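PDB 3FZ0: nucleoside hydrolase, putative from Trypanosoma brucei, which belongs to the nucleoside hydrolase family, whose alpha/beta fold here holds a calcium ion at the carboxyl ends of its central parallel strands. Local coordinates for residues Thr38-Asn43 / Leu137-Leu142. The protein carries 2 engineered substitutions. Residues are numbered along the deposited sequence; the frame is centred on the assembly and turned at random.
Sequences TVVWGN and LTNVAL
Two side-chain hydrogen bonds, one to a backbone carbonyl and one from an indole, fasten the loop leaving strand 32-39 to the first turn of helix 138-146 in a buried contact where the two bonds flank a valine. Asn139 supplies the first: its ND2 lies 2.9 Å from Val39 O. The oxygen sits almost in the amide plane, yet the nitrogen approaches from well above the plane of the carbonyl, and the N-H...O angle of 148° is moderately bent. Asparagine suits this place because its amide can give and accept at once: ND2 also bonds Asp12 OD2, while OD1 accepts from Ala70 N, which together should hold the amide in one orientation. The Val40 side chain runs alongside the amide but points the other way, with its CB 3.4 Å from Asn139 ND2. Its CG2, anti to the backbone N, reaches on to Thr138 CB at 4.1 Å, a compact branched filler between the two polar links. Strands 32-39 and 127-133 flank strand 6-13 in the parallel part of the sheet of this nucleoside hydrolase fold, and the loops after them meet close to the calcium ion, about 7 Å from the Val40 side chain and bound by Asp14, Asp19, Leu134 and Asp283. Beyond Val40, the indole of Trp41 meets Thr138 edge-on and roughly at right angles, NE1 donating to OG1 over 3.0 Å. The hydroxyl lies 18° off the ring plane. Thr138 OG1 points there because it stands anti to its own carbonyl carbon (chi1 -41°), and the hydroxyl also hydrogen-bonds Asp186 OD2; a threonine thus serves a ring donor and a carboxylate together. Pro73 and Arg78 pack against the same indole, whose large apolar surface is buried beside its single N-H.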
loop_
_atom_site.group_PDB
_atom_site.type_symbol
_atom_site.label_atom_id
_atom_site.label_comp_id
_atom_site.label_asym_id
_atom_site.label_seq_id
_atom_site.Cartn_x
_atom_site.Cartn_y
_atom_site.Cartn_z
ATOM N N THR B 38 -21.534 -15.955 -19.194
ATOM C CA THR B 38 -20.381 -15.174 -19.581
ATOM C C THR B 38 -19.172 -15.752 -18.850
ATOM O O THR B 38 -19.201 -15.994 -17.641
ATOM C CB THR B 38 -20.562 -13.691 -19.264
ATOM O OG1 THR B 38 -20.802 -13.544 -17.863
ATOM C CG2 THR B 38 -21.743 -13.150 -20.035
ATOM N N VAL B 39 -18.115 -16.001 -19.605
ATOM C CA VAL B 39 -16.965 -16.744 -19.086
ATOM C C VAL B 39 -15.860 -15.769 -18.679
ATOM O O VAL B 39 -15.550 -14.811 -19.400
ATOM C CB VAL B 39 -16.483 -17.779 -20.145
ATOM C CG1 VAL B 39 -15.139 -18.388 -19.762
ATOM C CG2 VAL B 39 -17.558 -18.827 -20.329
ATOM N N VAL B 40 -15.266 -16.015 -17.515
ATOM C CA VAL B 40 -14.160 -15.170 -17.066
ATOM C C VAL B 40 -12.998 -16.075 -16.678
ATOM O O VAL B 40 -13.217 -17.223 -16.332
ATOM C CB VAL B 40 -14.611 -14.220 -15.920
ATOM C CG1 VAL B 40 -14.998 -14.994 -14.677
ATOM C CG2 VAL B 40 -13.573 -13.172 -15.620
ATOM N N TRP B 41 -11.771 -15.550 -16.777
ATOM C CA TRP B 41 -10.561 -16.209 -16.248
ATOM C C TRP B 41 -10.739 -16.453 -14.730
ATOM O O TRP B 41 -11.634 -15.875 -14.103
ATOM C CB TRP B 41 -9.332 -15.341 -16.519
ATOM C CG TRP B 41 -9.262 -14.180 -15.608
ATOM C CD1 TRP B 41 -9.922 -12.981 -15.737
ATOM C CD2 TRP B 41 -8.520 -14.092 -14.387
ATOM N NE1 TRP B 41 -9.635 -12.170 -14.687
ATOM C CE2 TRP B 41 -8.768 -12.814 -13.842
ATOM C CE3 TRP B 41 -7.642 -14.953 -13.719
ATOM C CZ2 TRP B 41 -8.176 -12.383 -12.650
ATOM C CZ3 TRP B 41 -7.052 -14.516 -12.528
ATOM C CH2 TRP B 41 -7.325 -13.251 -12.007
ATOM N N GLY B 42 -9.899 -17.321 -14.156
ATOM C CA GLY B 42 -9.923 -17.627 -12.730
ATOM C C GLY B 42 -9.231 -18.953 -12.451
ATOM O O GLY B 42 -7.983 -19.054 -12.497
ATOM N N ASN B 43 -10.018 -19.989 -12.164
ATOM C CA ASN B 43 -9.431 -21.306 -11.964
ATOM C C ASN B 43 -9.048 -22.062 -13.235
ATOM O O ASN B 43 -8.187 -22.948 -13.206
ATOM C CB ASN B 43 -10.258 -22.145 -10.999
ATOM C CG ASN B 43 -9.991 -21.753 -9.532
ATOM O OD1 ASN B 43 -8.815 -21.643 -9.092
ATOM N ND2 ASN B 43 -11.068 -21.507 -8.785
ATOM N N LEU B 137 -14.491 -10.747 -10.680
ATOM C CA LEU B 137 -15.464 -9.786 -11.203
ATOM C C LEU B 137 -15.092 -8.986 -12.464
ATOM O O LEU B 137 -15.773 -8.015 -12.804
ATOM C CB LEU B 137 -15.889 -8.842 -10.083
ATOM C CG LEU B 137 -16.507 -9.621 -8.924
ATOM C CD1 LEU B 137 -16.433 -8.819 -7.630
ATOM C CD2 LEU B 137 -17.943 -9.988 -9.303
ATOM N N THR B 138 -14.048 -9.391 -13.169
ATOM C CA THR B 138 -13.540 -8.595 -14.265
ATOM C C THR B 138 -14.580 -8.179 -15.308
ATOM O O THR B 138 -14.656 -6.979 -15.646
ATOM C CB THR B 138 -12.384 -9.268 -14.977
ATOM O OG1 THR B 138 -11.519 -9.871 -14.015
ATOM C CG2 THR B 138 -11.610 -8.223 -15.835
ATOM N N ASN B 139 -15.340 -9.147 -15.851
ATOM C CA ASN B 139 -16.348 -8.836 -16.852
ATOM C C ASN B 139 -17.394 -7.867 -16.311
ATOM O O ASN B 139 -17.784 -6.915 -16.979
ATOM C CB ASN B 139 -17.047 -10.107 -17.382
ATOM C CG ASN B 139 -16.102 -11.028 -18.134
ATOM O OD1 ASN B 139 -15.100 -10.568 -18.713
ATOM N ND2 ASN B 139 -16.392 -12.342 -18.102
ATOM N N VAL B 140 -17.854 -8.111 -15.102
ATOM C CA VAL B 140 -18.862 -7.237 -14.510
ATOM C C VAL B 140 -18.364 -5.780 -14.355
ATOM O O VAL B 140 -19.039 -4.830 -14.760
ATOM C CB VAL B 140 -19.425 -7.793 -13.167
ATOM C CG1 VAL B 140 -20.602 -6.933 -12.724
ATOM C CG2 VAL B 140 -19.865 -9.255 -13.311
ATOM N N ALA B 141 -17.159 -5.622 -13.815
ATOM C CA ALA B 141 -16.582 -4.305 -13.626
ATOM C C ALA B 141 -16.458 -3.600 -14.944
ATOM O O ALA B 141 -16.745 -2.412 -15.029
ATOM C CB ALA B 141 -15.221 -4.415 -12.970
ATOM N N LEU B 142 -16.026 -4.331 -15.968
ATOM C CA LEU B 142 -15.744 -3.766 -17.286
ATOM C C LEU B 142 -17.058 -3.255 -17.897
ATOM O O LEU B 142 -17.131 -2.098 -18.377
ATOM C CB LEU B 142 -15.110 -4.841 -18.149
ATOM C CG LEU B 142 -14.038 -4.585 -19.188
ATOM C CD1 LEU B 142 -13.097 -3.512 -18.721
ATOM C CD2 LEU B 142 -13.286 -5.875 -19.410
#